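Local coordinates for protein small ribosomal subunit biogenesis GTPase RsgA (Thermotoga maritima, PDB 1U0L) that probably assists late maturation of the 30S ribosomal subunit as a circularly permuted, zinc-containing GTPase that hydrolyses GTP slowly, at residues K245-C256 and D260-V271. Residues are numbered along the deposited sequence; the frame is centred on the assembly and turned at random.
Sequences KHYFKEFGDKQC and DCNHVDEPECGV. With ZN (zinc ion), chain D.
The flat rings of Phe251 and His263 meet edge-to-face, the edge of Phe251 turned toward the imidazole face, with planes at 67° and centroids 5.5 Å apart. Val271 CG1 lies over the centre of one face of the phenyl ring, a CH-pi contact, while Phe248 CB covers the opposite face. The imidazole has Cys261 O above one face; around its edge, in plane, come Lys245 CB and the sulfurs of Cys256 and Cys269. His263 suits its place because ND1 binds the zinc ion at 2.4 Å while the rest of the ring packs against Phe251 and Lys245. Cys256 SG, Cys261 SG and Cys269 SG complete the site, cysteine's soft sulfur being a strong zinc ligand; Cys269 also N-caps helix 270-277. Gly270, with no side chain, packs its backbone against Gln255 and Cys256. Lysine suits position 245 because its aliphatic chain packs on His263 while NZ, brought round by a bend at chi3 (71°), reaches Asn262 OD1 at 2.6 Å, out of the carbonyl plane. NZ also meets Asp260 OD1 from above the carboxylate plane in a salt bridge, although Asp260 is poorly ordered. Helix 282-296 adds Tyr288, edge-to-face with Phe251. In this zinc finger of three cysteines and one histidine, the thiolates, if deprotonated as is usual on zinc, would outweigh the metal's charge, and the hydrogen bond from the backbone N-H of His263 to Cys261 SG probably offsets part of that excess.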
loop_
_atom_site.group_PDB
_atom_site.type_symbol
_atom_site.label_atom_id
_atom_site.label_comp_id
_atom_site.label_asym_id
_atom_site.label_seq_id
_atom_site.Cartn_x
_atom_site.Cartn_y
_atom_site.Cartn_z
ATOM N N LYS A 245 -7.279 17.146 1.361
ATOM C CA LYS A 245 -6.223 17.896 2.053
ATOM C C LYS A 245 -5.572 17.155 3.227
ATOM O O LYS A 245 -4.427 17.432 3.584
ATOM C CB LYS A 245 -6.768 19.244 2.544
ATOM C CG LYS A 245 -7.612 19.132 3.798
ATOM C CD LYS A 245 -8.236 20.445 4.204
ATOM C CE LYS A 245 -9.333 20.842 3.250
ATOM N NZ LYS A 245 -10.312 21.735 3.922
ATOM N N HIS A 246 -6.302 16.219 3.824
ATOM C CA HIS A 246 -5.783 15.451 4.951
ATOM C C HIS A 246 -4.877 14.320 4.487
ATOM O O HIS A 246 -4.347 13.568 5.298
ATOM C CB HIS A 246 -6.925 14.831 5.760
ATOM C CG HIS A 246 -7.906 15.824 6.288
ATOM N ND1 HIS A 246 -7.529 16.907 7.051
ATOM C CD2 HIS A 246 -9.250 15.906 6.154
ATOM C CE1 HIS A 246 -8.600 17.617 7.359
ATOM N NE2 HIS A 246 -9.657 17.030 6.827
ATOM N N TYR A 247 -4.697 14.190 3.184
ATOM C CA TYR A 247 -3.879 13.116 2.667
ATOM C C TYR A 247 -2.573 13.606 2.054
ATOM O O TYR A 247 -1.960 12.945 1.207
ATOM C CB TYR A 247 -4.727 12.319 1.692
ATOM C CG TYR A 247 -5.943 11.727 2.378
ATOM C CD1 TYR A 247 -7.160 11.602 1.708
ATOM C CD2 TYR A 247 -5.866 11.250 3.691
ATOM C CE1 TYR A 247 -8.270 11.013 2.323
ATOM C CE2 TYR A 247 -6.967 10.655 4.311
ATOM C CZ TYR A 247 -8.159 10.540 3.616
ATOM O OH TYR A 247 -9.227 9.899 4.185
ATOM N N PHE A 248 -2.156 14.781 2.515
ATOM C CA PHE A 248 -0.911 15.413 2.109
ATOM C C PHE A 248 -0.236 15.852 3.410
ATOM O O PHE A 248 -0.394 17.002 3.821
ATOM C CB PHE A 248 -1.182 16.647 1.251
ATOM C CG PHE A 248 -1.368 16.355 -0.212
ATOM C CD1 PHE A 248 -2.569 15.851 -0.690
ATOM C CD2 PHE A 248 -0.323 16.581 -1.110
ATOM C CE1 PHE A 248 -2.739 15.570 -2.038
ATOM C CE2 PHE A 248 -0.469 16.306 -2.460
ATOM C CZ PHE A 248 -1.686 15.795 -2.932
ATOM N N LYS A 249 0.479 14.932 4.064
ATOM C CA LYS A 249 1.176 15.221 5.321
ATOM C C LYS A 249 1.428 16.709 5.508
ATOM O O LYS A 249 0.882 17.325 6.419
ATOM C CB LYS A 249 2.541 14.538 5.378
ATOM C CG LYS A 249 2.572 13.028 5.547
ATOM C CD LYS A 249 3.964 12.612 6.061
ATOM C CE LYS A 249 4.120 11.126 6.100
ATOM N NZ LYS A 249 2.922 10.479 6.731
ATOM N N GLU A 250 2.274 17.270 4.643
ATOM C CA GLU A 250 2.642 18.686 4.692
ATOM C C GLU A 250 1.510 19.600 5.131
ATOM O O GLU A 250 1.730 20.523 5.906
ATOM C CB GLU A 250 3.138 19.178 3.329
ATOM C CG GLU A 250 4.174 18.313 2.682
ATOM C CD GLU A 250 3.599 17.515 1.540
ATOM O OE1 GLU A 250 2.598 16.796 1.767
ATOM O OE2 GLU A 250 4.150 17.613 0.422
ATOM N N PHE A 251 0.312 19.363 4.612
ATOM C CA PHE A 251 -0.846 20.178 4.962
ATOM C C PHE A 251 -1.337 19.714 6.332
ATOM O O PHE A 251 -2.034 18.697 6.438
ATOM C CB PHE A 251 -1.977 19.990 3.939
ATOM C CG PHE A 251 -1.574 20.230 2.500
ATOM C CD1 PHE A 251 -0.242 20.369 2.135
ATOM C CD2 PHE A 251 -2.543 20.266 1.503
ATOM C CE1 PHE A 251 0.112 20.536 0.812
ATOM C CE2 PHE A 251 -2.191 20.431 0.175
ATOM C CZ PHE A 251 -0.864 20.565 -0.171
ATOM N N GLY A 252 -0.968 20.451 7.378
ATOM C CA GLY A 252 -1.381 20.078 8.719
ATOM C C GLY A 252 -0.921 21.092 9.745
ATOM O O GLY A 252 -1.735 21.781 10.365
ATOM N N ASP A 253 0.392 21.181 9.927
ATOM C CA ASP A 253 0.974 22.126 10.871
ATOM C C ASP A 253 0.837 23.543 10.324
ATOM O O ASP A 253 1.230 24.509 10.975
ATOM C CB ASP A 253 2.452 21.817 11.081
ATOM C CG ASP A 253 3.235 21.854 9.788
ATOM O OD1 ASP A 253 3.060 20.932 8.963
ATOM O OD2 ASP A 253 4.013 22.812 9.588
ATOM N N LYS A 254 0.294 23.656 9.116
ATOM C CA LYS A 254 0.092 24.949 8.469
ATOM C C LYS A 254 -1.260 25.541 8.903
ATOM O O LYS A 254 -2.268 24.828 8.963
ATOM C CB LYS A 254 0.124 24.775 6.946
ATOM C CG LYS A 254 1.111 25.674 6.224
ATOM C CD LYS A 254 2.565 25.239 6.431
ATOM C CE LYS A 254 2.851 23.881 5.790
ATOM N NZ LYS A 254 4.283 23.462 5.880
ATOM N N GLN A 255 -1.275 26.839 9.214
ATOM C CA GLN A 255 -2.499 27.514 9.641
ATOM C C GLN A 255 -3.044 28.452 8.576
ATOM O O GLN A 255 -2.319 29.293 8.031
ATOM C CB GLN A 255 -2.269 28.299 10.939
ATOM C CG GLN A 255 -2.436 27.481 12.214
ATOM C CD GLN A 255 -1.579 26.233 12.222
ATOM O OE1 GLN A 255 -0.351 26.310 12.173
ATOM N NE2 GLN A 255 -2.223 25.071 12.279
ATOM N N CYS A 256 -4.331 28.294 8.294
ATOM C CA CYS A 256 -5.032 29.099 7.302
ATOM C C CYS A 256 -6.136 29.914 7.976
ATOM O O CYS A 256 -6.787 29.440 8.915
ATOM C CB CYS A 256 -5.656 28.194 6.227
ATOM S SG CYS A 256 -4.479 27.287 5.202
ATOM N N ASP A 260 -11.162 25.174 8.192
ATOM C CA ASP A 260 -11.125 24.153 7.152
ATOM C C ASP A 260 -11.031 24.818 5.772
ATOM O O ASP A 260 -11.976 24.817 4.984
ATOM C CB ASP A 260 -12.366 23.255 7.209
ATOM C CG ASP A 260 -12.282 22.084 6.233
ATOM O OD1 ASP A 260 -11.310 21.300 6.327
ATOM O OD2 ASP A 260 -13.182 21.948 5.377
ATOM N N CYS A 261 -9.871 25.396 5.508
ATOM C CA CYS A 261 -9.593 26.050 4.249
ATOM C C CYS A 261 -9.066 24.956 3.330
ATOM O O CYS A 261 -8.140 24.240 3.704
ATOM C CB CYS A 261 -8.520 27.103 4.472
ATOM S SG CYS A 261 -7.765 27.732 2.991
ATOM N N ASN A 262 -9.649 24.819 2.142
ATOM C CA ASN A 262 -9.225 23.800 1.196
ATOM C C ASN A 262 -7.910 24.121 0.490
ATOM O O ASN A 262 -7.435 23.346 -0.345
ATOM C CB ASN A 262 -10.332 23.551 0.175
ATOM C CG ASN A 262 -11.578 22.940 0.810
ATOM O OD1 ASN A 262 -11.490 21.989 1.598
ATOM N ND2 ASN A 262 -12.747 23.478 0.464
ATOM N N HIS A 263 -7.327 25.268 0.824
ATOM C CA HIS A 263 -6.047 25.685 0.264
ATOM C C HIS A 263 -6.029 26.018 -1.233
ATOM O O HIS A 263 -4.956 26.152 -1.821
ATOM C CB HIS A 263 -4.995 24.612 0.550
ATOM C CG HIS A 263 -5.121 23.995 1.908
ATOM N ND1 HIS A 263 -4.840 24.684 3.066
ATOM C CD2 HIS A 263 -5.535 22.764 2.292
ATOM C CE1 HIS A 263 -5.074 23.905 4.106
ATOM N NE2 HIS A 263 -5.498 22.734 3.664
ATOM N N VAL A 264 -7.197 26.147 -1.859
ATOM C CA VAL A 264 -7.231 26.476 -3.284
ATOM C C VAL A 264 -7.387 27.983 -3.489
ATOM O O VAL A 264 -6.397 28.695 -3.611
ATOM C CB VAL A 264 -8.394 25.767 -4.019
ATOM C CG1 VAL A 264 -8.366 26.126 -5.510
ATOM C CG2 VAL A 264 -8.295 24.267 -3.826
ATOM N N ASP A 265 -8.631 28.459 -3.508
ATOM C CA ASP A 265 -8.926 29.873 -3.704
ATOM C C ASP A 265 -8.850 30.717 -2.443
ATOM O O ASP A 265 -8.436 31.878 -2.494
ATOM C CB ASP A 265 -10.316 30.062 -4.317
ATOM C CG ASP A 265 -10.326 29.856 -5.823
ATOM O OD1 ASP A 265 -9.326 30.223 -6.480
ATOM O OD2 ASP A 265 -11.338 29.346 -6.347
ATOM N N GLU A 266 -9.253 30.135 -1.315
ATOM C CA GLU A 266 -9.261 30.842 -0.028
ATOM C C GLU A 266 -8.216 31.961 0.155
ATOM O O GLU A 266 -7.011 31.769 -0.003
ATOM C CB GLU A 266 -9.175 29.852 1.132
ATOM C CG GLU A 266 -10.410 28.950 1.309
ATOM C CD GLU A 266 -10.365 27.674 0.470
ATOM O OE1 GLU A 266 -9.333 27.419 -0.186
ATOM O OE2 GLU A 266 -11.364 26.916 0.477
ATOM N N PRO A 267 -8.708 33.157 0.511
ATOM C CA PRO A 267 -8.072 34.455 0.775
ATOM C C PRO A 267 -6.746 34.455 1.518
ATOM O O PRO A 267 -5.879 35.276 1.245
ATOM C CB PRO A 267 -9.152 35.197 1.547
ATOM C CG PRO A 267 -10.392 34.711 0.872
ATOM C CD PRO A 267 -10.162 33.238 0.776
ATOM N N GLU A 268 -6.594 33.549 2.466
ATOM C CA GLU A 268 -5.362 33.501 3.233
ATOM C C GLU A 268 -5.132 32.046 3.549
ATOM O O GLU A 268 -5.966 31.402 4.187
ATOM C CB GLU A 268 -5.516 34.298 4.522
ATOM C CG GLU A 268 -4.260 34.353 5.363
ATOM C CD GLU A 268 -4.473 35.060 6.690
ATOM O OE1 GLU A 268 -4.894 36.234 6.692
ATOM O OE2 GLU A 268 -4.219 34.422 7.738
ATOM N N CYS A 269 -3.999 31.524 3.112
ATOM C CA CYS A 269 -3.731 30.121 3.340
ATOM C C CYS A 269 -2.302 29.841 3.768
ATOM O O CYS A 269 -1.369 30.157 3.040
ATOM C CB CYS A 269 -4.032 29.353 2.061
ATOM S SG CYS A 269 -3.626 27.630 2.171
ATOM N N GLY A 270 -2.133 29.238 4.940
ATOM C CA GLY A 270 -0.792 28.925 5.395
ATOM C C GLY A 270 -0.115 27.965 4.435
ATOM O O GLY A 270 1.115 27.977 4.259
ATOM N N VAL A 271 -0.930 27.119 3.815
ATOM C CA VAL A 271 -0.420 26.166 2.859
ATOM C C VAL A 271 0.021 26.937 1.621
ATOM O O VAL A 271 1.168 26.802 1.189
ATOM C CB VAL A 271 -1.485 25.131 2.472
ATOM C CG1 VAL A 271 -1.001 24.344 1.272
ATOM C CG2 VAL A 271 -1.739 24.188 3.638
HETATM ZN ZN ZN D . -5.612 26.933 3.280
#